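Putative alpha/beta hydrolase (Desulfitobacterium hafniense, PDB 4RPC) probably hydrolyses an ester or related bond, as a member of the alpha/beta hydrolase family whose substrate is not established. Local coordinates at residues 25-30 and 99-104; 55-60 and 65-70; 133-138 and 177-182. All blocks are in the same frame, centred on the assembly; numbering follows the deposited sequence.

Interaction 1 (25-30 and 99-104); sequences LLIHGA and ASVAVE
Ile27 of strand 23-27 drives its CD1 methyl into helix 97-108, where it meets Val101 CG1 at 3.8 Å and reaches the backbone at Ala102 N, 4.0 Å from the same CD1. This is strand-to-helix packing in the alpha/beta hydrolase fold: the strand is an inner one, between strands 50-54 and 88-95, and the helix is the one that follows the probable nucleophile elbow, a GxSxG turn at Gly94, Ser96 and Gly98. The side-chain contacts are all aliphatic. Ala102 CB stands 4.3 Å from Ile27 CD1, and the small alanine lets the isoleucine tip come close to the helix backbone. The isoleucine and valine side chains meet at a slant, the second branch of Ile27, CG2, lying 4.2 Å from Val101 CB. In Val101 the touching CG1 is anti to the backbone N (chi1 175°), which turns that methyl to the isoleucine tip. Farther out, Ile92 of the neighbouring strand 88-95 touches both Ile27 and Ala102, and Leu77 of helix 70-83 also packs on Ile27. The backbone of Ile27 is itself held by hydrogen bonds to Tyr93 and Val95. Just beyond the strand end, the imidazole of His28 turns to the carbonyl of the residue after it: His28 ND1 donates to Gly29 O at 2.8 Å, with the acceptor lying in the ring plane.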
ATOM      1  N   LEU A  25      -6.058   9.203   3.355  1.00 19.54           N
ATOM      2  CA  LEU A  25      -5.919   7.824   3.909  1.00 19.66           C
ATOM      3  C   LEU A  25      -4.589   7.224   3.522  1.00 17.85           C
ATOM      4  O   LEU A  25      -4.256   7.219   2.357  1.00 17.39           O
ATOM      5  CB  LEU A  25      -6.999   6.912   3.291  1.00 21.88           C
ATOM      6  CG  LEU A  25      -8.018   6.137   4.075  1.00 24.60           C
ATOM      7  CD1 LEU A  25      -8.684   5.147   3.137  1.00 25.71           C
ATOM      8  CD2 LEU A  25      -7.504   5.401   5.291  1.00 25.53           C
ATOM      9  N   LEU A  26      -3.871   6.659   4.474  1.00 17.28           N
ATOM     10  CA  LEU A  26      -2.595   6.071   4.236  1.00 18.32           C
ATOM     11  C   LEU A  26      -2.630   4.620   4.638  1.00 17.78           C
ATOM     12  O   LEU A  26      -2.808   4.316   5.857  1.00 18.38           O
ATOM     13  CB  LEU A  26      -1.539   6.776   5.071  1.00 19.27           C
ATOM     14  CG  LEU A  26      -1.453   8.269   4.905  1.00 20.74           C
ATOM     15  CD1 LEU A  26      -0.516   8.825   5.965  1.00 22.22           C
ATOM     16  CD2 LEU A  26      -0.927   8.626   3.541  1.00 21.42           C
ATOM     17  N   ILE A  27      -2.461   3.733   3.636  1.00 16.79           N
ATOM     18  CA  ILE A  27      -2.627   2.266   3.815  1.00 16.22           C
ATOM     19  C   ILE A  27      -1.342   1.562   3.583  1.00 16.10           C
ATOM     20  O   ILE A  27      -0.805   1.572   2.478  1.00 15.81           O
ATOM     21  CB  ILE A  27      -3.729   1.667   2.915  1.00 17.53           C
ATOM     22  CG1 ILE A  27      -5.004   2.506   2.947  1.00 18.29           C
ATOM     23  CG2 ILE A  27      -4.050   0.237   3.341  1.00 18.21           C
ATOM     24  CD1 ILE A  27      -6.118   2.029   2.006  1.00 19.32           C
ATOM     25  N   HIS A  28      -0.811   0.979   4.653  1.00 17.46           N
ATOM     26  CA  HIS A  28       0.452   0.269   4.628  1.00 18.13           C
ATOM     27  C   HIS A  28       0.368  -1.106   3.980  1.00 17.97           C
ATOM     28  O   HIS A  28      -0.714  -1.585   3.648  1.00 17.86           O
ATOM     29  CB  HIS A  28       1.036   0.167   6.037  1.00 19.79           C
ATOM     30  CG  HIS A  28       0.324  -0.796   6.957  1.00 18.96           C
ATOM     31  ND1 HIS A  28       0.547  -2.149   6.915  1.00 19.36           N
ATOM     32  CD2 HIS A  28      -0.485  -0.589   8.023  1.00 20.48           C
ATOM     33  CE1 HIS A  28      -0.176  -2.755   7.842  1.00 19.84           C
ATOM     34  NE2 HIS A  28      -0.808  -1.837   8.536  1.00 20.88           N
ATOM     35  N   GLY A  29       1.515  -1.716   3.743  1.00 18.03           N
ATOM     36  CA  GLY A  29       1.551  -3.020   3.070  1.00 18.38           C
ATOM     37  C   GLY A  29       1.737  -4.201   4.021  1.00 18.43           C
ATOM     38  O   GLY A  29       1.866  -4.043   5.254  1.00 17.58           O
ATOM     39  N   ALA A  30       1.687  -5.393   3.440  1.00 18.50           N
ATOM     40  CA  ALA A  30       1.931  -6.619   4.186  1.00 18.73           C
ATOM     41  C   ALA A  30       3.281  -6.577   4.896  1.00 19.70           C
ATOM     42  O   ALA A  30       4.297  -6.304   4.302  1.00 19.16           O
ATOM     43  CB  ALA A  30       1.909  -7.813   3.243  1.00 19.20           C
ATOM     44  N   ALA A  99      -2.044  -0.693  -1.749  1.00 16.55           N
ATOM     45  CA  ALA A  99      -2.543  -0.097  -2.991  1.00 17.52           C
ATOM     46  C   ALA A  99      -3.748  -0.890  -3.500  1.00 17.62           C
ATOM     47  O   ALA A  99      -4.608  -0.359  -4.181  1.00 17.22           O
ATOM     48  CB  ALA A  99      -1.460  -0.096  -4.059  1.00 18.42           C
ATOM     49  N   SER A 100      -3.765  -2.197  -3.223  1.00 17.62           N
ATOM     50  CA  SER A 100      -4.883  -3.031  -3.654  1.00 18.13           C
ATOM     51  C   SER A 100      -6.079  -2.704  -2.809  1.00 16.95           C
ATOM     52  O   SER A 100      -7.164  -2.622  -3.328  1.00 19.14           O
ATOM     53  CB  SER A 100      -4.577  -4.534  -3.522  1.00 18.38           C
ATOM     54  OG  SER A 100      -3.527  -4.849  -4.344  1.00 19.07           O
ATOM     55  N   VAL A 101      -5.878  -2.502  -1.531  1.00 16.27           N
ATOM     56  CA  VAL A 101      -6.973  -2.059  -0.641  1.00 16.29           C
ATOM     57  C   VAL A 101      -7.519  -0.661  -1.106  1.00 16.87           C
ATOM     58  O   VAL A 101      -8.730  -0.418  -1.123  1.00 17.10           O
ATOM     59  CB  VAL A 101      -6.523  -2.000   0.795  1.00 16.12           C
ATOM     60  CG1 VAL A 101      -7.634  -1.430   1.694  1.00 16.02           C
ATOM     61  CG2 VAL A 101      -6.111  -3.376   1.283  1.00 16.66           C
ATOM     62  N   ALA A 102      -6.629   0.237  -1.496  1.00 16.75           N
ATOM     63  CA  ALA A 102      -7.051   1.567  -1.963  1.00 17.58           C
ATOM     64  C   ALA A 102      -7.941   1.434  -3.211  1.00 18.64           C
ATOM     65  O   ALA A 102      -8.997   2.015  -3.267  1.00 19.14           O
ATOM     66  CB  ALA A 102      -5.844   2.409  -2.292  1.00 18.39           C
ATOM     67  N   VAL A 103      -7.507   0.627  -4.192  1.00 19.82           N
ATOM     68  CA  VAL A 103      -8.248   0.464  -5.418  1.00 20.55           C
ATOM     69  C   VAL A 103      -9.595  -0.118  -5.112  1.00 20.17           C
ATOM     70  O   VAL A 103     -10.619   0.345  -5.582  1.00 19.50           O
ATOM     71  CB  VAL A 103      -7.478  -0.410  -6.425  1.00 22.49           C
ATOM     72  CG1 VAL A 103      -8.325  -0.714  -7.656  1.00 25.22           C
ATOM     73  CG2 VAL A 103      -6.230   0.304  -6.862  1.00 22.10           C
ATOM     74  N   GLU A 104      -9.601  -1.153  -4.295  1.00 20.94           N
ATOM     75  CA  GLU A 104     -10.868  -1.783  -3.906  1.00 22.75           C
ATOM     76  C   GLU A 104     -11.816  -0.804  -3.239  1.00 24.40           C
ATOM     77  O   GLU A 104     -13.060  -0.881  -3.409  1.00 25.66           O
ATOM     78  CB  GLU A 104     -10.607  -2.948  -2.972  1.00 21.61           C
ATOM     79  CG  GLU A 104     -11.815  -3.691  -2.487  1.00 22.62           C
ATOM     80  CD  GLU A 104     -12.497  -4.472  -3.552  1.00 25.38           C
ATOM     81  OE1 GLU A 104     -11.881  -4.763  -4.606  1.00 28.23           O
ATOM     82  OE2 GLU A 104     -13.677  -4.783  -3.330  1.00 27.42           O
TER

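Interaction 2 (55-60 and 65-70); sequences ELEGHT and EYMVSV
A single water joins two loop backbones that have no direct hydrogen bond between them: it donates to Glu57 O at 2.8 Å and accepts from Met67 N at 3.1 Å. The two runs belong to the loop that connects strand 50-54 to helix 70-83 in the alpha/beta hydrolase fold, and the first folds into a type II beta turn from Leu56 to His59. Gly58 sits in that turn with positive phi (72°), where a beta carbon would press on Glu65 O and the Tyr66 ring. Met67, a selenomethionine, makes the main apolar contact. Its chain bends at the last torsion (chi3 -70°) and brings CE to 3.6 Å from Leu56 CB, with Leu56 CD1 close to the same methyl; His59 CE1 lies 4.0 Å from it. Nearer its backbone, Met67 is crossed by the chain of Glu57 at about a right angle, Glu57 OE1 lying 3.2 Å from Met67 CG. Glu57 CG also lies 4.0 Å from Glu65 CG. The Glu57 carboxylate is held by helix 70-83, OE2 in a salt bridge with Lys76, which also pairs weakly with Glu65, and OE1 in a hydrogen bond with Thr73. Replacing Glu57 by an alanine would probably cost Lys76 its salt bridge and Thr73 this partner, and open a gap beside Met67 CG and Glu65 CG. Glu57 O serves a second donor as well: His59 ND1 bonds to it at 2.8 Å, from well above the carbonyl plane although the oxygen lies in the imidazole plane.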
ATOM      1  N   GLU A  55      -4.706  -0.022  10.563  1.00 24.21           N
ATOM      2  CA  GLU A  55      -3.852  -1.204  10.712  1.00 24.24           C
ATOM      3  C   GLU A  55      -4.432  -2.335   9.906  1.00 23.82           C
ATOM      4  O   GLU A  55      -5.601  -2.656  10.053  1.00 23.81           O
ATOM      5  CB  GLU A  55      -3.881  -1.651  12.145  1.00 26.49           C
ATOM      6  CG  GLU A  55      -3.330  -0.636  13.081  1.00 28.63           C
ATOM      7  CD  GLU A  55      -3.386  -1.082  14.531  1.00 31.74           C
ATOM      8  OE1 GLU A  55      -3.885  -2.222  14.840  1.00 32.06           O
ATOM      9  OE2 GLU A  55      -2.934  -0.245  15.334  1.00 31.94           O
ATOM     10  N   LEU A  56      -3.666  -2.930   9.020  1.00 22.73           N
ATOM     11  CA  LEU A  56      -4.123  -4.146   8.365  1.00 21.57           C
ATOM     12  C   LEU A  56      -4.302  -5.219   9.439  1.00 22.16           C
ATOM     13  O   LEU A  56      -3.597  -5.239  10.449  1.00 22.16           O
ATOM     14  CB  LEU A  56      -3.116  -4.612   7.317  1.00 21.59           C
ATOM     15  CG  LEU A  56      -2.891  -3.739   6.074  1.00 20.98           C
ATOM     16  CD1 LEU A  56      -1.949  -4.473   5.129  1.00 20.52           C
ATOM     17  CD2 LEU A  56      -4.202  -3.543   5.391  1.00 20.86           C
ATOM     18  N   GLU A  57      -5.284  -6.081   9.247  1.00 22.32           N
ATOM     19  CA  GLU A  57      -5.520  -7.163  10.195  1.00 23.41           C
ATOM     20  C   GLU A  57      -4.256  -7.888  10.591  1.00 22.54           C
ATOM     21  O   GLU A  57      -3.415  -8.213   9.771  1.00 20.93           O
ATOM     22  CB  GLU A  57      -6.549  -8.162   9.667  1.00 24.61           C
ATOM     23  CG  GLU A  57      -7.968  -7.584   9.613  1.00 26.09           C
ATOM     24  CD  GLU A  57      -8.268  -6.759   8.347  1.00 26.59           C
ATOM     25  OE1 GLU A  57      -7.353  -6.534   7.539  1.00 25.76           O
ATOM     26  OE2 GLU A  57      -9.457  -6.381   8.138  1.00 27.92           O
ATOM     27  N   GLY A  58      -4.154  -8.148  11.886  1.00 23.56           N
ATOM     28  CA  GLY A  58      -2.998  -8.822  12.488  1.00 24.25           C
ATOM     29  C   GLY A  58      -1.684  -8.035  12.587  1.00 24.11           C
ATOM     30  O   GLY A  58      -0.716  -8.574  13.134  1.00 25.68           O
ATOM     31  N   HIS A  59      -1.638  -6.776  12.096  1.00 22.12           N
ATOM     32  CA  HIS A  59      -0.437  -5.991  12.150  1.00 22.08           C
ATOM     33  C   HIS A  59      -0.380  -5.085  13.403  1.00 23.53           C
ATOM     34  O   HIS A  59      -0.375  -3.825  13.345  1.00 21.65           O
ATOM     35  CB  HIS A  59      -0.316  -5.198  10.866  1.00 21.96           C
ATOM     36  CG  HIS A  59      -0.005  -6.078   9.692  1.00 22.09           C
ATOM     37  ND1 HIS A  59      -0.842  -7.107   9.317  1.00 21.24           N
ATOM     38  CD2 HIS A  59       1.050  -6.115   8.850  1.00 21.79           C
ATOM     39  CE1 HIS A  59      -0.288  -7.776   8.324  1.00 22.36           C
ATOM     40  NE2 HIS A  59       0.841  -7.176   7.998  1.00 22.61           N
ATOM     41  N   THR A  60      -0.280  -5.759  14.528  1.00 23.97           N
ATOM     42  CA  THR A  60      -0.395  -5.142  15.831  1.00 25.95           C
ATOM     43  C   THR A  60       0.297  -6.125  16.808  1.00 26.71           C
ATOM     44  O   THR A  60       0.640  -7.291  16.431  1.00 25.44           O
ATOM     45  CB  THR A  60      -1.891  -4.877  16.121  1.00 27.18           C
ATOM     46  OG1 THR A  60      -2.034  -4.059  17.268  1.00 31.08           O
ATOM     47  CG2 THR A  60      -2.712  -6.140  16.319  1.00 27.85           C
ATOM     48  N   GLU A  65      -7.066 -11.119  15.128  1.00 32.50           N
ATOM     49  CA  GLU A  65      -7.480 -11.729  13.882  1.00 32.22           C
ATOM     50  C   GLU A  65      -6.476 -11.505  12.771  1.00 28.55           C
ATOM     51  O   GLU A  65      -5.530 -10.754  12.909  1.00 28.32           O
ATOM     52  CB  GLU A  65      -8.840 -11.179  13.446  1.00 34.05           C
ATOM     53  CG  GLU A  65      -8.723  -9.791  12.828  1.00 36.15           C
ATOM     54  CD  GLU A  65     -10.060  -9.053  12.735  1.00 40.71           C
ATOM     55  OE1 GLU A  65     -10.998  -9.477  11.980  1.00 42.82           O
ATOM     56  OE2 GLU A  65     -10.164  -8.042  13.457  1.00 43.19           O
ATOM     57  N   TYR A  66      -6.739 -12.138  11.640  1.00 26.05           N
ATOM     58  CA  TYR A  66      -5.864 -12.081  10.507  1.00 25.00           C
ATOM     59  C   TYR A  66      -6.703 -11.720   9.304  1.00 23.91           C
ATOM     60  O   TYR A  66      -7.928 -11.860   9.316  1.00 23.83           O
ATOM     61  CB  TYR A  66      -5.233 -13.454  10.260  1.00 25.96           C
ATOM     62  CG  TYR A  66      -4.454 -14.054  11.435  1.00 27.36           C
ATOM     63  CD1 TYR A  66      -3.447 -13.339  12.070  1.00 26.18           C
ATOM     64  CD2 TYR A  66      -4.703 -15.349  11.855  1.00 28.67           C
ATOM     65  CE1 TYR A  66      -2.695 -13.910  13.065  1.00 28.06           C
ATOM     66  CE2 TYR A  66      -3.980 -15.918  12.881  1.00 29.77           C
ATOM     67  CZ  TYR A  66      -2.982 -15.201  13.483  1.00 29.64           C
ATOM     68  OH  TYR A  66      -2.265 -15.768  14.531  1.00 32.18           O
HETATM   69  N   MSE A  67      -6.014 -11.293   8.263  1.00 22.77           N
HETATM   70  CA  MSE A  67      -6.616 -10.805   7.046  1.00 22.75           C
HETATM   71  C   MSE A  67      -7.271 -11.950   6.307  1.00 23.23           C
HETATM   72  O   MSE A  67      -6.745 -13.035   6.288  1.00 24.67           O
HETATM   73  CB  MSE A  67      -5.554 -10.232   6.132  1.00 22.92           C
HETATM   74  CG  MSE A  67      -5.973  -8.826   5.801  1.00 26.03           C
HETATM   75 SE   MSE A  67      -4.812  -7.968   4.482  0.84 26.88          SE
HETATM   76  CE  MSE A  67      -3.396  -7.862   5.731  1.00 27.88           C
ATOM     77  N   VAL A  68      -8.420 -11.680   5.698  1.00 23.32           N
ATOM     78  CA  VAL A  68      -9.149 -12.649   4.883  1.00 24.00           C
ATOM     79  C   VAL A  68      -9.043 -12.303   3.395  1.00 22.26           C
ATOM     80  O   VAL A  68      -8.741 -13.137   2.601  1.00 22.97           O
ATOM     81  CB  VAL A  68     -10.636 -12.729   5.275  1.00 25.35           C
ATOM     82  CG1 VAL A  68     -11.360 -13.800   4.461  1.00 26.94           C
ATOM     83  CG2 VAL A  68     -10.784 -13.096   6.745  1.00 27.56           C
ATOM     84  N   SER A  69      -9.302 -11.069   3.023  1.00 20.86           N
ATOM     85  CA  SER A  69      -9.182 -10.678   1.652  1.00 20.11           C
ATOM     86  C   SER A  69      -9.099  -9.156   1.540  1.00 19.11           C
ATOM     87  O   SER A  69      -9.475  -8.401   2.424  1.00 18.72           O
ATOM     88  CB  SER A  69     -10.428 -11.140   0.880  1.00 20.66           C
ATOM     89  OG  SER A  69     -11.547 -10.497   1.446  1.00 20.81           O
ATOM     90  N   VAL A  70      -8.635  -8.719   0.394  1.00 18.66           N
ATOM     91  CA  VAL A  70      -8.601  -7.330   0.110  1.00 17.56           C
ATOM     92  C   VAL A  70      -9.997  -6.829   0.191  1.00 18.16           C
ATOM     93  O   VAL A  70     -10.203  -5.769   0.758  1.00 18.32           O
ATOM     94  CB  VAL A  70      -7.995  -7.037  -1.289  1.00 17.40           C
ATOM     95  CG1 VAL A  70      -8.179  -5.578  -1.661  1.00 17.41           C
ATOM     96  CG2 VAL A  70      -6.553  -7.455  -1.369  1.00 16.77           C
TER
HETATM   97  O   HOH W   1      -3.028 -10.744   8.753  1.00 17.97           O

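Interaction 3 (133-138 and 177-182); sequences YANIMA and ITREAL
Asn135 OD1 is gripped by two donors: Arg179 NH2 at 2.8 Å and a water at 2.7 Å. The arginine bond is nearly straight (164°) and uses a lone pair in the carbonyl plane, and the amide and guanidinium are nearly coplanar, their planes 18° apart. The water also accepts from Arg179 NH1 at 3.0 Å, so a ring of bonds fixes the rotation of both flat groups. Arg179 gets there by an extended chain, CG anti to the backbone N (chi1 -180°). A salt bridge from its NE to Asp139 brings a second partner on helix 130-145, while Asn135 ND2 is held by Glu131 of that same helix. Ala138 CB lies over one face of the guanidinium, 4.2 Å from Arg179 NH2. On the inner side of this polar group, Leu182 CD2 rests 3.5 Å from Ala138 O and 4.2 Å from Ala138 CB, and Phe141 and Leu142 continue the apolar packing around Leu182. Helices 130-145 and 179-191 are thus joined by a polar patch beside a small apolar seam. Both lie in the insertion between strands 112-119 and 204-210, the usual place of the cap in alpha/beta hydrolases.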
ATOM      1  N   TYR A 133       3.894 -18.534  -3.508  1.00 21.79           N
ATOM      2  CA  TYR A 133       4.474 -17.202  -3.474  1.00 22.28           C
ATOM      3  C   TYR A 133       4.321 -16.571  -2.144  1.00 21.10           C
ATOM      4  O   TYR A 133       5.252 -15.971  -1.708  1.00 21.97           O
ATOM      5  CB  TYR A 133       3.804 -16.277  -4.461  1.00 22.62           C
ATOM      6  CG  TYR A 133       4.365 -16.376  -5.809  1.00 24.23           C
ATOM      7  CD1 TYR A 133       4.397 -17.597  -6.484  1.00 25.46           C
ATOM      8  CD2 TYR A 133       4.878 -15.245  -6.445  1.00 25.45           C
ATOM      9  CE1 TYR A 133       4.928 -17.684  -7.736  1.00 26.80           C
ATOM     10  CE2 TYR A 133       5.405 -15.322  -7.695  1.00 26.32           C
ATOM     11  CZ  TYR A 133       5.413 -16.535  -8.350  1.00 28.52           C
ATOM     12  OH  TYR A 133       5.953 -16.621  -9.634  1.00 32.79           O
ATOM     13  N   ALA A 134       3.149 -16.649  -1.515  1.00 20.02           N
ATOM     14  CA  ALA A 134       3.020 -16.058  -0.160  1.00 19.97           C
ATOM     15  C   ALA A 134       4.037 -16.593   0.863  1.00 20.82           C
ATOM     16  O   ALA A 134       4.580 -15.821   1.667  1.00 18.59           O
ATOM     17  CB  ALA A 134       1.627 -16.174   0.380  1.00 19.55           C
ATOM     18  N   ASN A 135       4.260 -17.914   0.837  1.00 21.66           N
ATOM     19  CA  ASN A 135       5.196 -18.537   1.709  1.00 22.52           C
ATOM     20  C   ASN A 135       6.632 -18.116   1.486  1.00 23.38           C
ATOM     21  O   ASN A 135       7.359 -17.878   2.467  1.00 22.84           O
ATOM     22  CB  ASN A 135       5.058 -20.044   1.645  1.00 24.65           C
ATOM     23  CG  ASN A 135       3.902 -20.550   2.513  1.00 25.60           C
ATOM     24  OD1 ASN A 135       3.969 -20.495   3.724  1.00 27.85           O
ATOM     25  ND2 ASN A 135       2.832 -20.958   1.895  1.00 26.74           N
ATOM     26  N   ILE A 136       7.034 -17.935   0.222  1.00 24.00           N
ATOM     27  CA  ILE A 136       8.367 -17.424  -0.052  1.00 23.81           C
ATOM     28  C   ILE A 136       8.529 -15.991   0.435  1.00 23.86           C
ATOM     29  O   ILE A 136       9.500 -15.666   1.125  1.00 24.31           O
ATOM     30  CB  ILE A 136       8.719 -17.563  -1.521  1.00 26.14           C
ATOM     31  CG1 ILE A 136       9.034 -19.031  -1.797  1.00 28.63           C
ATOM     32  CG2 ILE A 136       9.903 -16.678  -1.909  1.00 27.33           C
ATOM     33  CD1 ILE A 136       8.958 -19.373  -3.249  1.00 31.16           C
HETATM   34  N   MSE A 137       7.589 -15.147   0.092  1.00 22.43           N
HETATM   35  CA  MSE A 137       7.716 -13.778   0.433  1.00 24.02           C
HETATM   36  C   MSE A 137       7.626 -13.607   1.945  1.00 24.16           C
HETATM   37  O   MSE A 137       8.324 -12.769   2.495  1.00 23.34           O
HETATM   38  CB  MSE A 137       6.618 -13.010  -0.272  1.00 25.25           C
HETATM   39  CG  MSE A 137       6.892 -12.998  -1.769  1.00 29.28           C
HETATM   40 SE   MSE A 137       8.627 -12.143  -2.231  0.65 36.21          SE
HETATM   41  CE  MSE A 137       8.415 -10.634  -0.976  1.00 23.17           C
ATOM     42  N   ALA A 138       6.773 -14.386   2.623  1.00 22.42           N
ATOM     43  CA  ALA A 138       6.715 -14.336   4.073  1.00 23.11           C
ATOM     44  C   ALA A 138       8.074 -14.599   4.691  1.00 23.22           C
ATOM     45  O   ALA A 138       8.530 -13.816   5.553  1.00 23.31           O
ATOM     46  CB  ALA A 138       5.672 -15.312   4.649  1.00 22.69           C
ATOM     47  N   ILE A 177       5.787  -8.465  14.039  1.00 25.90           N
ATOM     48  CA  ILE A 177       4.871  -9.164  13.185  1.00 24.76           C
ATOM     49  C   ILE A 177       5.064 -10.699  13.420  1.00 24.13           C
ATOM     50  O   ILE A 177       6.159 -11.168  13.768  1.00 23.92           O
ATOM     51  CB  ILE A 177       5.026  -8.769  11.726  1.00 24.08           C
ATOM     52  CG1 ILE A 177       3.881  -9.323  10.866  1.00 23.44           C
ATOM     53  CG2 ILE A 177       6.323  -9.270  11.166  1.00 24.89           C
ATOM     54  CD1 ILE A 177       2.552  -8.634  11.103  1.00 24.22           C
ATOM     55  N   THR A 178       3.960 -11.422  13.362  1.00 22.17           N
ATOM     56  CA  THR A 178       4.017 -12.867  13.369  1.00 21.38           C
ATOM     57  C   THR A 178       3.914 -13.399  11.992  1.00 19.73           C
ATOM     58  O   THR A 178       3.302 -12.797  11.118  1.00 18.47           O
ATOM     59  CB  THR A 178       2.893 -13.470  14.211  1.00 22.17           C
ATOM     60  OG1 THR A 178       1.612 -13.166  13.632  1.00 20.42           O
ATOM     61  CG2 THR A 178       3.008 -12.956  15.588  1.00 23.00           C
ATOM     62  N   ARG A 179       4.503 -14.554  11.781  1.00 20.97           N
ATOM     63  CA  ARG A 179       4.474 -15.143  10.471  1.00 22.01           C
ATOM     64  C   ARG A 179       3.033 -15.403   9.994  1.00 22.03           C
ATOM     65  O   ARG A 179       2.687 -15.065   8.820  1.00 20.33           O
ATOM     66  CB  ARG A 179       5.361 -16.387  10.363  1.00 23.48           C
ATOM     67  CG  ARG A 179       5.302 -16.983   8.953  1.00 24.29           C
ATOM     68  CD  ARG A 179       6.314 -18.081   8.742  1.00 26.50           C
ATOM     69  NE  ARG A 179       6.486 -18.440   7.329  1.00 27.57           N
ATOM     70  CZ  ARG A 179       5.639 -19.169   6.614  1.00 26.82           C
ATOM     71  NH1 ARG A 179       4.482 -19.579   7.114  1.00 27.84           N
ATOM     72  NH2 ARG A 179       5.915 -19.412   5.345  1.00 28.76           N
ATOM     73  N   GLU A 180       2.164 -15.871  10.891  1.00 23.61           N
ATOM     74  CA  GLU A 180       0.792 -16.137  10.431  1.00 25.30           C
ATOM     75  C   GLU A 180       0.158 -14.875   9.926  1.00 23.07           C
ATOM     76  O   GLU A 180      -0.523 -14.906   8.950  1.00 21.15           O
ATOM     77  CB  GLU A 180      -0.129 -16.699  11.514  1.00 29.81           C
ATOM     78  CG  GLU A 180      -0.295 -18.220  11.612  1.00 35.74           C
ATOM     79  CD  GLU A 180      -0.498 -19.011  10.324  1.00 37.91           C
ATOM     80  OE1 GLU A 180      -1.661 -19.133   9.862  1.00 44.88           O
ATOM     81  OE2 GLU A 180       0.517 -19.565   9.819  1.00 40.73           O
ATOM     82  N   ALA A 181       0.366 -13.749  10.603  1.00 23.01           N
ATOM     83  CA  ALA A 181      -0.311 -12.515  10.218  1.00 21.92           C
ATOM     84  C   ALA A 181       0.189 -12.027   8.870  1.00 19.96           C
ATOM     85  O   ALA A 181      -0.568 -11.614   7.988  1.00 19.08           O
ATOM     86  CB  ALA A 181      -0.111 -11.451  11.289  1.00 23.03           C
ATOM     87  N   LEU A 182       1.477 -12.124   8.718  1.00 19.40           N
ATOM     88  CA  LEU A 182       2.147 -11.731   7.478  1.00 18.36           C
ATOM     89  C   LEU A 182       1.710 -12.591   6.347  1.00 18.32           C
ATOM     90  O   LEU A 182       1.372 -12.089   5.272  1.00 17.57           O
ATOM     91  CB  LEU A 182       3.650 -11.876   7.651  1.00 18.33           C
ATOM     92  CG  LEU A 182       4.582 -11.698   6.475  1.00 18.18           C
ATOM     93  CD1 LEU A 182       4.341 -10.311   5.962  1.00 18.00           C
ATOM     94  CD2 LEU A 182       6.041 -11.821   6.892  1.00 19.48           C
TER
HETATM   95  O   HOH W   2       2.880 -21.774   5.848  1.00 31.58           O

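Interaction 1 belongs to the core, its centre about 4 Å from that of the chain, and its side-chain contacts are aliphatic. Interactions 2 and 3 lie farther out, their centres about 13 and 16 Å from the same point, and are partly buried, each combining apolar packing with a bridging water and charged groups. The chain pieces nevertheless meet. The His28 ring, just past the strand of interaction 1, packs against His59 and Leu56 of interaction 2, and Val70 there touches Ser100 of helix 97-108. The 55-70 loop in turn lies against helix 179-191 of interaction 3, Tyr66 on Ala181 and Glu180. Interaction 2 therefore stands between the sheet core and the probable cap helices.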